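Local coordinates for putative uncharacterized protein (Archaeoglobus fulgidus, PDB 3VU0) that is the C-terminal globular domain of an archaeal AglB protein of the oligosaccharyltransferase family, with helices packed around a four-stranded mixed beta sheet, at residues 12-17 with 156-161; 35-40 with 92-97; 66-71 with 106-111; 134-137 with 143-146. All blocks are in the same frame, centred on the assembly; numbering follows the deposited sequence.

In the fold
Contact 1 lays the amino-terminal helix 5-17 on one face of the sheet, and the other three contacts fall within the long loop it closes. Contacts 2 and 3 alternate along the chain and are close neighbours in space, their centres 10 Å apart, joined where Trp37 CZ2 lies 3.8 Å from Ile108 CG1. Contact 4 meets contact 1 through the hydrogen bond from Lys157 NZ to His137 O, 2.8 Å long. Contacts 1 and 3 lie on opposite sides of the chain's centre, with their own centres 22 Å apart. A bound MES molecule, probably from the crystallisation liquor, sits about 6 Å from the Trp13 side chain in contact 1.

Contact 1 (12-17 with 156-161); sequences NWMKEN and VKIFEV
The CA atoms of Met14 and Ile158 are 8.7 Å apart where the last turns of helix 5-17 rest on strand 156-161, a spacing that leaves room for one layer of side chains. The strand alternates: Ile158 points to the helix, while its neighbours Lys157 and Phe159 turn to the other face of the sheet. Earlier along the strand, Val156 reaches the same helix by touching Trp7 and Ala10.

Ile158 carries the strand's side of the contact with both branches. Its CG1 is anti to the backbone N (chi1 180°), which carries CD1 out to Met14, a selenomethionine whose SE lies 4.2 Å from Ile158 CD1. The other branch, CG2, approaches the Trp13 indole obliquely and comes 4.2 Å from Trp13 CZ3. Trp13 also meets Phe153 edge-to-face, so the indole is lodged between the helix and strand 147-153. Back on the helix, Asn17 ND2 donates to Trp13 O over 3.0 Å with an N-H...O angle of 149°. The same nitrogen lies 3.2 Å above one face of the indole, offset toward its rim.

Across the gap everything is carbon and selenium at ordinary contact distance. Helix and strand are thus held here by dispersion and exclusion of water, with position set by shape and no directional bond fixing it.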
loop_
_atom_site.group_PDB
_atom_site.type_symbol
_atom_site.label_atom_id
_atom_site.label_comp_id
_atom_site.label_asym_id
_atom_site.label_seq_id
_atom_site.Cartn_x
_atom_site.Cartn_y
_atom_site.Cartn_z
ATOM N N ASN A 12 -4.822 -11.804 11.157
ATOM C CA ASN A 12 -5.483 -12.164 12.410
ATOM C C ASN A 12 -5.531 -10.960 13.339
ATOM O O ASN A 12 -6.515 -10.753 14.055
ATOM C CB ASN A 12 -4.749 -13.311 13.116
ATOM C CG ASN A 12 -4.872 -14.627 12.374
ATOM O OD1 ASN A 12 -5.898 -14.913 11.753
ATOM N ND2 ASN A 12 -3.830 -15.445 12.452
ATOM N N TRP A 13 -4.462 -10.169 13.326
ATOM C CA TRP A 13 -4.399 -8.982 14.163
ATOM C C TRP A 13 -5.474 -7.982 13.732
ATOM O O TRP A 13 -6.213 -7.454 14.568
ATOM C CB TRP A 13 -3.017 -8.324 14.061
ATOM C CG TRP A 13 -2.812 -7.199 15.045
ATOM C CD1 TRP A 13 -2.316 -7.300 16.317
ATOM C CD2 TRP A 13 -3.140 -5.817 14.850
ATOM N NE1 TRP A 13 -2.315 -6.063 16.925
ATOM C CE2 TRP A 13 -2.815 -5.137 16.047
ATOM C CE3 TRP A 13 -3.675 -5.086 13.780
ATOM C CZ2 TRP A 13 -3.014 -3.759 16.205
ATOM C CZ3 TRP A 13 -3.873 -3.712 13.937
ATOM C CH2 TRP A 13 -3.541 -3.066 15.141
HETATM N N MSE A 14 -5.581 -7.712 12.432
HETATM C CA MSE A 14 -6.587 -6.748 12.008
HETATM C C MSE A 14 -8.011 -7.258 12.173
HETATM O O MSE A 14 -8.938 -6.467 12.368
HETATM C CB MSE A 14 -6.334 -6.231 10.574
HETATM C CG MSE A 14 -5.749 -7.189 9.553
HETATM SE SE MSE A 14 -4.940 -6.178 8.059
HETATM C CE MSE A 14 -6.513 -5.276 7.417
ATOM N N LYS A 15 -8.183 -8.576 12.136
ATOM C CA LYS A 15 -9.507 -9.157 12.301
ATOM C C LYS A 15 -10.069 -8.850 13.685
ATOM O O LYS A 15 -11.250 -8.536 13.830
ATOM C CB LYS A 15 -9.465 -10.677 12.113
ATOM C CG LYS A 15 -10.846 -11.325 12.170
ATOM C CD LYS A 15 -10.773 -12.834 11.997
ATOM C CE LYS A 15 -12.165 -13.448 11.929
ATOM N NZ LYS A 15 -12.105 -14.922 11.719
ATOM N N GLU A 16 -9.224 -8.932 14.707
ATOM C CA GLU A 16 -9.698 -8.680 16.061
ATOM C C GLU A 16 -9.402 -7.303 16.637
ATOM O O GLU A 16 -9.888 -6.975 17.719
ATOM C CB GLU A 16 -9.160 -9.754 17.011
ATOM C CG GLU A 16 -7.654 -9.834 17.099
ATOM C CD GLU A 16 -7.192 -10.975 17.993
ATOM O OE1 GLU A 16 -7.556 -10.980 19.190
ATOM O OE2 GLU A 16 -6.467 -11.866 17.498
ATOM N N ASN A 17 -8.623 -6.492 15.926
ATOM C CA ASN A 17 -8.287 -5.162 16.423
ATOM C C ASN A 17 -8.927 -3.989 15.685
ATOM O O ASN A 17 -9.236 -2.973 16.301
ATOM C CB ASN A 17 -6.761 -4.987 16.465
ATOM C CG ASN A 17 -6.128 -5.716 17.635
ATOM O OD1 ASN A 17 -6.267 -5.298 18.790
ATOM N ND2 ASN A 17 -5.441 -6.820 17.350
ATOM N N VAL A 156 4.989 -7.012 6.438
ATOM C CA VAL A 156 3.675 -6.384 6.354
ATOM C C VAL A 156 3.501 -5.320 7.438
ATOM O O VAL A 156 3.718 -5.579 8.624
ATOM C CB VAL A 156 2.546 -7.435 6.501
ATOM C CG1 VAL A 156 1.184 -6.770 6.340
ATOM C CG2 VAL A 156 2.718 -8.531 5.450
ATOM N N LYS A 157 3.109 -4.123 7.023
ATOM C CA LYS A 157 2.903 -3.023 7.957
ATOM C C LYS A 157 1.526 -2.416 7.748
ATOM O O LYS A 157 1.063 -2.287 6.617
ATOM C CB LYS A 157 3.972 -1.945 7.754
ATOM C CG LYS A 157 5.397 -2.473 7.890
ATOM C CD LYS A 157 6.439 -1.360 7.796
ATOM C CE LYS A 157 7.861 -1.940 7.842
ATOM N NZ LYS A 157 8.927 -0.887 7.793
ATOM N N ILE A 158 0.865 -2.062 8.843
ATOM C CA ILE A 158 -0.445 -1.439 8.745
ATOM C C ILE A 158 -0.347 -0.050 9.351
ATOM O O ILE A 158 0.244 0.134 10.414
ATOM C CB ILE A 158 -1.544 -2.260 9.467
ATOM C CG1 ILE A 158 -2.894 -1.546 9.325
ATOM C CG2 ILE A 158 -1.192 -2.454 10.930
ATOM C CD1 ILE A 158 -4.085 -2.428 9.645
ATOM N N PHE A 159 -0.914 0.922 8.648
ATOM C CA PHE A 159 -0.889 2.311 9.075
ATOM C C PHE A 159 -2.296 2.812 9.340
ATOM O O PHE A 159 -3.274 2.294 8.795
ATOM C CB PHE A 159 -0.252 3.185 7.990
ATOM C CG PHE A 159 1.179 2.837 7.688
ATOM C CD1 PHE A 159 2.222 3.587 8.224
ATOM C CD2 PHE A 159 1.484 1.755 6.869
ATOM C CE1 PHE A 159 3.555 3.264 7.948
ATOM C CE2 PHE A 159 2.814 1.420 6.584
ATOM C CZ PHE A 159 3.847 2.173 7.121
ATOM N N GLU A 160 -2.384 3.837 10.175
ATOM C CA GLU A 160 -3.655 4.446 10.519
ATOM C C GLU A 160 -3.685 5.840 9.898
ATOM O O GLU A 160 -2.670 6.537 9.881
ATOM C CB GLU A 160 -3.764 4.547 12.040
ATOM C CG GLU A 160 -5.003 5.229 12.560
ATOM C CD GLU A 160 -5.031 5.252 14.075
ATOM O OE1 GLU A 160 -4.104 5.844 14.675
ATOM O OE2 GLU A 160 -5.976 4.671 14.658
ATOM N N VAL A 161 -4.835 6.235 9.368
ATOM C CA VAL A 161 -4.971 7.562 8.785
ATOM C C VAL A 161 -5.361 8.510 9.913
ATOM O O VAL A 161 -6.154 8.153 10.783
ATOM C CB VAL A 161 -6.069 7.608 7.699
ATOM C CG1 VAL A 161 -6.277 9.041 7.238
ATOM C CG2 VAL A 161 -5.678 6.732 6.516
#

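Contact 2 (35-40 with 92-97); sequences LSWWDY and EELTVK
Leu94 and Glu93, side by side in a short 3-10 turn, both reach across to the loop 35-40. Leu94 is the one to follow. Its CB leaves the backbone toward that loop, and CG, set beside the backbone N (chi1 -59°), comes 3.8 Å from Tyr40 OH. There the chain forks. CD1 approaches Trp37 at CB, 4.2 Å away. CD2 works harder: it lies 3.9 Å from Trp37 CD1, coming at the indole obliquely, and 3.4 Å from Tyr40 OH, close to the plane of the phenol ring. One methyl thus touches both aromatic residues, which it meets in directions roughly at right angles.

Those aromatics belong to the WWDYG motif, the sequence signature of the AglB, PglB and Stt3 family; Trp37, Trp38, Asp39 and Tyr40 are its first four residues. The motif folds tightly on itself here: Trp38 CD1 sits 3.4 Å above the centre of the Trp37 ring.

Tyr40 and Glu93 approach from opposite directions. The phenol donates from OH to Glu93 OE1 at 2.5 Å, a very short bond whose exact length deserves caution. Ring and carboxylate planes are only 24° apart, so the two groups are nearly coplanar, with OE1 at the phenol's edge. The same OE1 forms a salt bridge with Lys104 NZ. Lys104 also forms a salt bridge with Asp39 OD2, and its amino group thus ties together two carboxylates whose nearest oxygens, Asp39 OD2 and Glu93 OE1, are 5.3 Å apart.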
loop_
_atom_site.group_PDB
_atom_site.type_symbol
_atom_site.label_atom_id
_atom_site.label_comp_id
_atom_site.label_asym_id
_atom_site.label_seq_id
_atom_site.Cartn_x
_atom_site.Cartn_y
_atom_site.Cartn_z
ATOM N N LEU A 35 -6.875 0.361 2.521
ATOM C CA LEU A 35 -6.211 0.495 1.230
ATOM C C LEU A 35 -4.907 -0.290 1.174
ATOM O O LEU A 35 -4.082 -0.222 2.086
ATOM C CB LEU A 35 -5.948 1.976 0.917
ATOM C CG LEU A 35 -5.420 2.346 -0.480
ATOM C CD1 LEU A 35 -5.609 3.837 -0.723
ATOM C CD2 LEU A 35 -3.952 1.961 -0.612
ATOM N N SER A 36 -4.746 -1.054 0.101
ATOM C CA SER A 36 -3.543 -1.849 -0.125
ATOM C C SER A 36 -3.501 -2.155 -1.613
ATOM O O SER A 36 -4.357 -1.684 -2.366
ATOM C CB SER A 36 -3.595 -3.156 0.663
ATOM O OG SER A 36 -2.331 -3.798 0.648
ATOM N N TRP A 37 -2.515 -2.935 -2.043
ATOM C CA TRP A 37 -2.422 -3.300 -3.454
ATOM C C TRP A 37 -3.524 -4.331 -3.712
ATOM O O TRP A 37 -3.861 -5.115 -2.826
ATOM C CB TRP A 37 -1.046 -3.895 -3.756
ATOM C CG TRP A 37 -0.766 -4.065 -5.228
ATOM C CD1 TRP A 37 -0.136 -5.121 -5.816
ATOM C CD2 TRP A 37 -1.086 -3.149 -6.285
ATOM N NE1 TRP A 37 -0.045 -4.924 -7.171
ATOM C CE2 TRP A 37 -0.618 -3.722 -7.488
ATOM C CE3 TRP A 37 -1.719 -1.900 -6.334
ATOM C CZ2 TRP A 37 -0.764 -3.087 -8.732
ATOM C CZ3 TRP A 37 -1.865 -1.268 -7.572
ATOM C CH2 TRP A 37 -1.389 -1.864 -8.751
ATOM N N TRP A 38 -4.071 -4.353 -4.923
ATOM C CA TRP A 38 -5.165 -5.270 -5.218
ATOM C C TRP A 38 -4.886 -6.761 -5.014
ATOM O O TRP A 38 -5.809 -7.525 -4.740
ATOM C CB TRP A 38 -5.708 -5.024 -6.635
ATOM C CG TRP A 38 -4.814 -5.485 -7.727
ATOM C CD1 TRP A 38 -3.759 -4.810 -8.270
ATOM C CD2 TRP A 38 -4.880 -6.742 -8.403
ATOM N NE1 TRP A 38 -3.161 -5.572 -9.246
ATOM C CE2 TRP A 38 -3.831 -6.765 -9.347
ATOM C CE3 TRP A 38 -5.728 -7.854 -8.303
ATOM C CZ2 TRP A 38 -3.602 -7.860 -10.188
ATOM C CZ3 TRP A 38 -5.500 -8.947 -9.144
ATOM C CH2 TRP A 38 -4.444 -8.937 -10.072
ATOM N N ASP A 39 -3.628 -7.177 -5.126
ATOM C CA ASP A 39 -3.285 -8.585 -4.933
ATOM C C ASP A 39 -3.727 -9.137 -3.575
ATOM O O ASP A 39 -4.038 -10.323 -3.450
ATOM C CB ASP A 39 -1.768 -8.810 -5.037
ATOM C CG ASP A 39 -1.222 -8.568 -6.429
ATOM O OD1 ASP A 39 -2.001 -8.612 -7.404
ATOM O OD2 ASP A 39 0.002 -8.358 -6.541
ATOM N N TYR A 40 -3.739 -8.279 -2.559
ATOM C CA TYR A 40 -4.081 -8.702 -1.202
ATOM C C TYR A 40 -5.529 -8.453 -0.793
ATOM O O TYR A 40 -5.935 -8.809 0.322
ATOM C CB TYR A 40 -3.161 -7.985 -0.209
ATOM C CG TYR A 40 -1.739 -7.826 -0.704
ATOM C CD1 TYR A 40 -0.947 -8.939 -0.988
ATOM C CD2 TYR A 40 -1.188 -6.560 -0.887
ATOM C CE1 TYR A 40 0.369 -8.794 -1.443
ATOM C CE2 TYR A 40 0.121 -6.400 -1.340
ATOM C CZ TYR A 40 0.893 -7.519 -1.615
ATOM O OH TYR A 40 2.190 -7.358 -2.053
ATOM N N GLU A 92 6.568 -5.386 1.882
ATOM C CA GLU A 92 7.924 -5.229 1.367
ATOM C C GLU A 92 8.097 -5.528 -0.124
ATOM O O GLU A 92 8.844 -4.827 -0.803
ATOM C CB GLU A 92 8.921 -6.074 2.175
ATOM C CG GLU A 92 10.383 -5.750 1.842
ATOM C CD GLU A 92 11.384 -6.578 2.634
ATOM O OE1 GLU A 92 12.606 -6.387 2.438
ATOM O OE2 GLU A 92 10.954 -7.417 3.452
ATOM N N GLU A 93 7.412 -6.548 -0.641
ATOM C CA GLU A 93 7.547 -6.886 -2.064
ATOM C C GLU A 93 7.077 -5.768 -3.006
ATOM O O GLU A 93 7.313 -5.829 -4.206
ATOM C CB GLU A 93 6.804 -8.193 -2.391
ATOM C CG GLU A 93 5.291 -8.137 -2.229
ATOM C CD GLU A 93 4.591 -9.431 -2.654
ATOM O OE1 GLU A 93 3.348 -9.491 -2.570
ATOM O OE2 GLU A 93 5.274 -10.389 -3.072
ATOM N N LEU A 94 6.420 -4.748 -2.460
ATOM C CA LEU A 94 5.941 -3.619 -3.262
ATOM C C LEU A 94 7.026 -2.554 -3.437
ATOM O O LEU A 94 6.968 -1.738 -4.354
ATOM C CB LEU A 94 4.740 -2.949 -2.587
ATOM C CG LEU A 94 3.477 -3.763 -2.304
ATOM C CD1 LEU A 94 2.413 -2.850 -1.692
ATOM C CD2 LEU A 94 2.974 -4.380 -3.587
ATOM N N THR A 95 8.007 -2.565 -2.545
ATOM C CA THR A 95 9.073 -1.576 -2.575
ATOM C C THR A 95 10.225 -1.935 -3.501
ATOM O O THR A 95 10.401 -3.089 -3.887
ATOM C CB THR A 95 9.650 -1.352 -1.167
ATOM O OG1 THR A 95 10.331 -2.537 -0.742
ATOM C CG2 THR A 95 8.533 -1.038 -0.172
ATOM N N VAL A 96 11.009 -0.925 -3.854
ATOM C CA VAL A 96 12.166 -1.125 -4.716
ATOM C C VAL A 96 13.322 -1.519 -3.808
ATOM O O VAL A 96 13.560 -0.872 -2.789
ATOM C CB VAL A 96 12.521 0.169 -5.477
ATOM C CG1 VAL A 96 13.802 -0.025 -6.285
ATOM C CG2 VAL A 96 11.371 0.547 -6.404
ATOM N N LYS A 97 14.022 -2.589 -4.167
ATOM C CA LYS A 97 15.157 -3.072 -3.381
ATOM C C LYS A 97 16.461 -2.792 -4.124
ATOM O O LYS A 97 16.548 -2.995 -5.331
ATOM C CB LYS A 97 15.010 -4.576 -3.119
#

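Contact 3 (66-71 with 106-111); sequences KFFTAQ and IPIMQI
Thr69 and Ile108 make the close point of a helix-helix contact, where helix 61-69 packs against helix 105-112. The tight part is a single methyl pair: Thr69 CG2 and Ile108 CG2 are 3.8 Å apart, the two side chains sliding past each other in opposite directions. The first torsion of Ile108 (chi1 -71°) turns CG2 to the threonine, and an extended second one (chi2 -177°) carries CD1 to the Phe68 ring, which it approaches obliquely.

Away from that pair the fit is looser. Phe68 CB stands 4.4 Å from Ile108 CG2. The backbones are nearest at Thr69 and Met109, whose CA atoms are 7.0 Å apart, yet the Met109 side chain, a selenomethionine, packs instead on Met119 and Phe127. Phe127, from helix 121-128, also touches Thr69 and so spans both helices along one flank. Solvent is reached elsewhere, at Gln71 in the loop that ends one segment and at Gln110 on the outer side of helix 105-112.

The hydroxyl of Thr69 has no role across the gap. While CG2 faces Ile108, OG1 turns back along its own helix and hydrogen-bonds to Ala65 O.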
loop_
_atom_site.group_PDB
_atom_site.type_symbol
_atom_site.label_atom_id
_atom_site.label_comp_id
_atom_site.label_asym_id
_atom_site.label_seq_id
_atom_site.Cartn_x
_atom_site.Cartn_y
_atom_site.Cartn_z
ATOM N N LYS A 66 -2.499 5.260 -7.612
ATOM C CA LYS A 66 -2.339 6.711 -7.552
ATOM C C LYS A 66 -1.909 7.115 -6.148
ATOM O O LYS A 66 -1.094 8.021 -5.971
ATOM C CB LYS A 66 -3.653 7.407 -7.925
ATOM N N PHE A 67 -2.463 6.440 -5.147
ATOM C CA PHE A 67 -2.116 6.727 -3.759
ATOM C C PHE A 67 -0.653 6.376 -3.476
ATOM O O PHE A 67 0.090 7.183 -2.917
ATOM C CB PHE A 67 -3.011 5.930 -2.812
ATOM C CG PHE A 67 -2.633 6.063 -1.359
ATOM C CD1 PHE A 67 -3.094 7.131 -0.599
ATOM C CD2 PHE A 67 -1.792 5.125 -0.759
ATOM C CE1 PHE A 67 -2.730 7.271 0.740
ATOM C CE2 PHE A 67 -1.416 5.251 0.581
ATOM C CZ PHE A 67 -1.885 6.327 1.335
ATOM N N PHE A 68 -0.240 5.175 -3.868
ATOM C CA PHE A 68 1.128 4.740 -3.617
ATOM C C PHE A 68 2.193 5.512 -4.389
ATOM O O PHE A 68 3.307 5.689 -3.896
ATOM C CB PHE A 68 1.283 3.243 -3.895
ATOM C CG PHE A 68 0.697 2.358 -2.821
ATOM C CD1 PHE A 68 0.952 2.610 -1.474
ATOM C CD2 PHE A 68 -0.079 1.257 -3.160
ATOM C CE1 PHE A 68 0.442 1.776 -0.480
ATOM C CE2 PHE A 68 -0.594 0.414 -2.174
ATOM C CZ PHE A 68 -0.333 0.676 -0.833
ATOM N N THR A 69 1.863 5.975 -5.591
ATOM C CA THR A 69 2.837 6.720 -6.381
ATOM C C THR A 69 2.768 8.228 -6.157
ATOM O O THR A 69 3.528 8.983 -6.759
ATOM C CB THR A 69 2.687 6.416 -7.887
ATOM O OG1 THR A 69 1.354 6.713 -8.316
ATOM C CG2 THR A 69 2.980 4.945 -8.159
ATOM N N ALA A 70 1.865 8.665 -5.285
ATOM C CA ALA A 70 1.728 10.087 -4.988
ATOM C C ALA A 70 3.000 10.606 -4.323
ATOM O O ALA A 70 3.620 9.905 -3.523
ATOM C CB ALA A 70 0.534 10.318 -4.069
ATOM N N GLN A 71 3.383 11.838 -4.647
ATOM C CA GLN A 71 4.585 12.426 -4.064
ATOM C C GLN A 71 4.308 13.410 -2.932
ATOM O O GLN A 71 5.235 13.913 -2.299
ATOM C CB GLN A 71 5.414 13.102 -5.150
ATOM C CG GLN A 71 5.935 12.129 -6.192
ATOM C CD GLN A 71 6.754 12.822 -7.250
ATOM O OE1 GLN A 71 7.819 13.363 -6.966
ATOM N NE2 GLN A 71 6.255 12.823 -8.480
ATOM N N ILE A 106 6.748 -1.834 -10.208
ATOM C CA ILE A 106 6.675 -1.671 -11.659
ATOM C C ILE A 106 5.218 -1.726 -12.129
ATOM O O ILE A 106 4.741 -0.797 -12.775
ATOM C CB ILE A 106 7.532 -2.742 -12.387
ATOM C CG1 ILE A 106 9.008 -2.568 -12.009
ATOM C CG2 ILE A 106 7.380 -2.610 -13.904
ATOM C CD1 ILE A 106 9.580 -1.202 -12.350
ATOM N N PRO A 107 4.490 -2.812 -11.813
ATOM C CA PRO A 107 3.095 -2.840 -12.261
ATOM C C PRO A 107 2.285 -1.715 -11.614
ATOM O O PRO A 107 1.332 -1.201 -12.209
ATOM C CB PRO A 107 2.619 -4.238 -11.850
ATOM C CG PRO A 107 3.532 -4.615 -10.721
ATOM C CD PRO A 107 4.872 -4.088 -11.185
ATOM N N ILE A 108 2.664 -1.329 -10.398
ATOM C CA ILE A 108 1.971 -0.237 -9.716
ATOM C C ILE A 108 2.153 1.024 -10.563
ATOM O O ILE A 108 1.205 1.764 -10.808
ATOM C CB ILE A 108 2.547 0.007 -8.300
ATOM C CG1 ILE A 108 2.158 -1.152 -7.375
ATOM C CG2 ILE A 108 2.035 1.327 -7.739
ATOM C CD1 ILE A 108 2.625 -0.970 -5.929
HETATM N N MSE A 109 3.381 1.260 -11.009
HETATM C CA MSE A 109 3.662 2.419 -11.849
HETATM C C MSE A 109 2.888 2.339 -13.161
HETATM O O MSE A 109 2.284 3.318 -13.594
HETATM C CB MSE A 109 5.156 2.516 -12.161
HETATM C CG MSE A 109 6.004 2.984 -11.007
HETATM SE SE MSE A 109 7.806 3.333 -11.590
HETATM C CE MSE A 109 7.482 4.949 -12.610
ATOM N N GLN A 110 2.912 1.173 -13.797
ATOM C CA GLN A 110 2.211 1.007 -15.068
ATOM C C GLN A 110 0.722 1.319 -14.933
ATOM O O GLN A 110 0.147 2.004 -15.776
ATOM C CB GLN A 110 2.400 -0.414 -15.595
ATOM C CG GLN A 110 3.853 -0.784 -15.802
ATOM C CD GLN A 110 4.040 -2.237 -16.175
ATOM O OE1 GLN A 110 3.497 -3.129 -15.524
ATOM N NE2 GLN A 110 4.818 -2.485 -17.219
ATOM N N ILE A 111 0.104 0.827 -13.866
ATOM C CA ILE A 111 -1.318 1.063 -13.650
ATOM C C ILE A 111 -1.577 2.524 -13.299
ATOM O O ILE A 111 -2.673 3.044 -13.523
ATOM C CB ILE A 111 -1.857 0.132 -12.546
ATOM C CG1 ILE A 111 -1.638 -1.321 -12.974
ATOM C CG2 ILE A 111 -3.339 0.379 -12.319
ATOM C CD1 ILE A 111 -1.900 -2.331 -11.893
#

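Contact 4 (134-137 with 143-146); sequences YKLH and NLTH
Leu144 holds CG anti to its carbonyl carbon (chi1 -66°) and runs on extended (chi2 173°), which brings its forked end against Lys135 and Leu136 on helix 132-138. Leu136 starts out with its CB directed away from the loop, but its branching brings CD2 back to Leu144. Leu136 CD2 and Leu144 CD1 are then 3.4 Å apart, doubtfully short for two methyls and perhaps a coordinate error, not real strain; the side chains cross at about a right angle.

The other methyl, Leu144 CD2, takes the lysine. It lies 3.9 Å from Lys135 CB and equally far from Lys135 CD, so the aliphatic part of the extended lysine runs crosswise to the leucine. Beyond that the chain heads away, and NZ hydrogen-bonds to Gln71 O at the end of the 66-71 segment.

Between the two segments, polar groups meet through solvent. One water donates to Lys135 O at 2.8 Å and accepts from Asn143 N at 2.9 Å, linking the backbones where the helix makes a wider pi-type turn. Lys135 also makes a backbone hydrogen bond with Ala141, in the connection between the segments.

Leu136 also rests on Val88 and Thr90 of strand 85-91. The loop is tied down by Glu73 of helix 73-83, whose carboxylate takes hydrogen bonds from Thr145 N and His146 N just before the chain enters strand 147-153.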
loop_
_atom_site.group_PDB
_atom_site.type_symbol
_atom_site.label_atom_id
_atom_site.label_comp_id
_atom_site.label_asym_id
_atom_site.label_seq_id
_atom_site.Cartn_x
_atom_site.Cartn_y
_atom_site.Cartn_z
ATOM N N TYR A 134 7.144 4.766 -0.276
ATOM C CA TYR A 134 8.446 4.883 0.367
ATOM C C TYR A 134 8.317 5.509 1.758
ATOM O O TYR A 134 8.839 4.984 2.736
ATOM C CB TYR A 134 9.378 5.756 -0.479
ATOM C CG TYR A 134 10.686 6.068 0.210
ATOM C CD1 TYR A 134 11.754 5.178 0.149
ATOM C CD2 TYR A 134 10.845 7.244 0.944
ATOM C CE1 TYR A 134 12.956 5.449 0.802
ATOM C CE2 TYR A 134 12.041 7.523 1.601
ATOM C CZ TYR A 134 13.090 6.621 1.524
ATOM O OH TYR A 134 14.275 6.896 2.163
ATOM N N LYS A 135 7.620 6.638 1.840
ATOM C CA LYS A 135 7.459 7.335 3.109
ATOM C C LYS A 135 6.715 6.497 4.142
ATOM O O LYS A 135 6.903 6.681 5.348
ATOM C CB LYS A 135 6.747 8.671 2.886
ATOM C CG LYS A 135 7.501 9.575 1.924
ATOM C CD LYS A 135 6.709 10.815 1.563
ATOM C CE LYS A 135 7.412 11.603 0.468
ATOM N NZ LYS A 135 6.676 12.853 0.143
ATOM N N LEU A 136 5.877 5.575 3.669
ATOM C CA LEU A 136 5.138 4.692 4.563
ATOM C C LEU A 136 5.967 3.477 4.966
ATOM O O LEU A 136 6.437 3.374 6.100
ATOM C CB LEU A 136 3.835 4.195 3.905
ATOM C CG LEU A 136 2.691 5.200 3.730
ATOM C CD1 LEU A 136 1.602 4.588 2.859
ATOM C CD2 LEU A 136 2.130 5.581 5.090
ATOM N N HIS A 137 6.163 2.563 4.023
ATOM C CA HIS A 137 6.882 1.332 4.317
ATOM C C HIS A 137 8.343 1.483 4.704
ATOM O O HIS A 137 8.782 0.886 5.685
ATOM C CB HIS A 137 6.783 0.350 3.150
ATOM C CG HIS A 137 7.115 -1.059 3.539
ATOM N ND1 HIS A 137 6.151 -1.977 3.902
ATOM C CD2 HIS A 137 8.307 -1.676 3.709
ATOM C CE1 HIS A 137 6.738 -3.099 4.282
ATOM N NE2 HIS A 137 8.047 -2.942 4.176
ATOM N N ASN A 143 7.893 10.722 8.550
ATOM C CA ASN A 143 7.852 12.029 7.902
ATOM C C ASN A 143 6.499 12.329 7.258
ATOM O O ASN A 143 6.420 13.062 6.273
ATOM C CB ASN A 143 8.954 12.116 6.845
ATOM C CG ASN A 143 10.342 12.089 7.448
ATOM O OD1 ASN A 143 11.321 11.797 6.764
ATOM N ND2 ASN A 143 10.436 12.407 8.734
ATOM N N LEU A 144 5.436 11.757 7.813
ATOM C CA LEU A 144 4.094 11.984 7.291
ATOM C C LEU A 144 3.235 12.601 8.384
ATOM O O LEU A 144 3.398 12.288 9.560
ATOM C CB LEU A 144 3.472 10.669 6.817
ATOM C CG LEU A 144 4.150 10.018 5.609
ATOM C CD1 LEU A 144 3.545 8.652 5.343
ATOM C CD2 LEU A 144 3.997 10.916 4.397
ATOM N N THR A 145 2.325 13.485 7.994
ATOM C CA THR A 145 1.451 14.150 8.953
ATOM C C THR A 145 0.133 13.423 9.190
ATOM O O THR A 145 -0.368 13.401 10.314
ATOM C CB THR A 145 1.126 15.595 8.500
ATOM O OG1 THR A 145 2.310 16.395 8.572
ATOM C CG2 THR A 145 0.055 16.213 9.385
ATOM N N HIS A 146 -0.421 12.831 8.133
ATOM C CA HIS A 146 -1.712 12.146 8.226
ATOM C C HIS A 146 -1.663 10.624 8.331
ATOM O O HIS A 146 -2.700 9.964 8.251
ATOM C CB HIS A 146 -2.579 12.519 7.022
ATOM C CG HIS A 146 -2.668 13.992 6.771
ATOM N ND1 HIS A 146 -3.224 14.870 7.676
ATOM C CD2 HIS A 146 -2.264 14.741 5.719
ATOM C CE1 HIS A 146 -3.159 16.098 7.192
ATOM N NE2 HIS A 146 -2.581 16.048 6.006
HETATM O O HOH W 1 7.884 9.128 6.148
#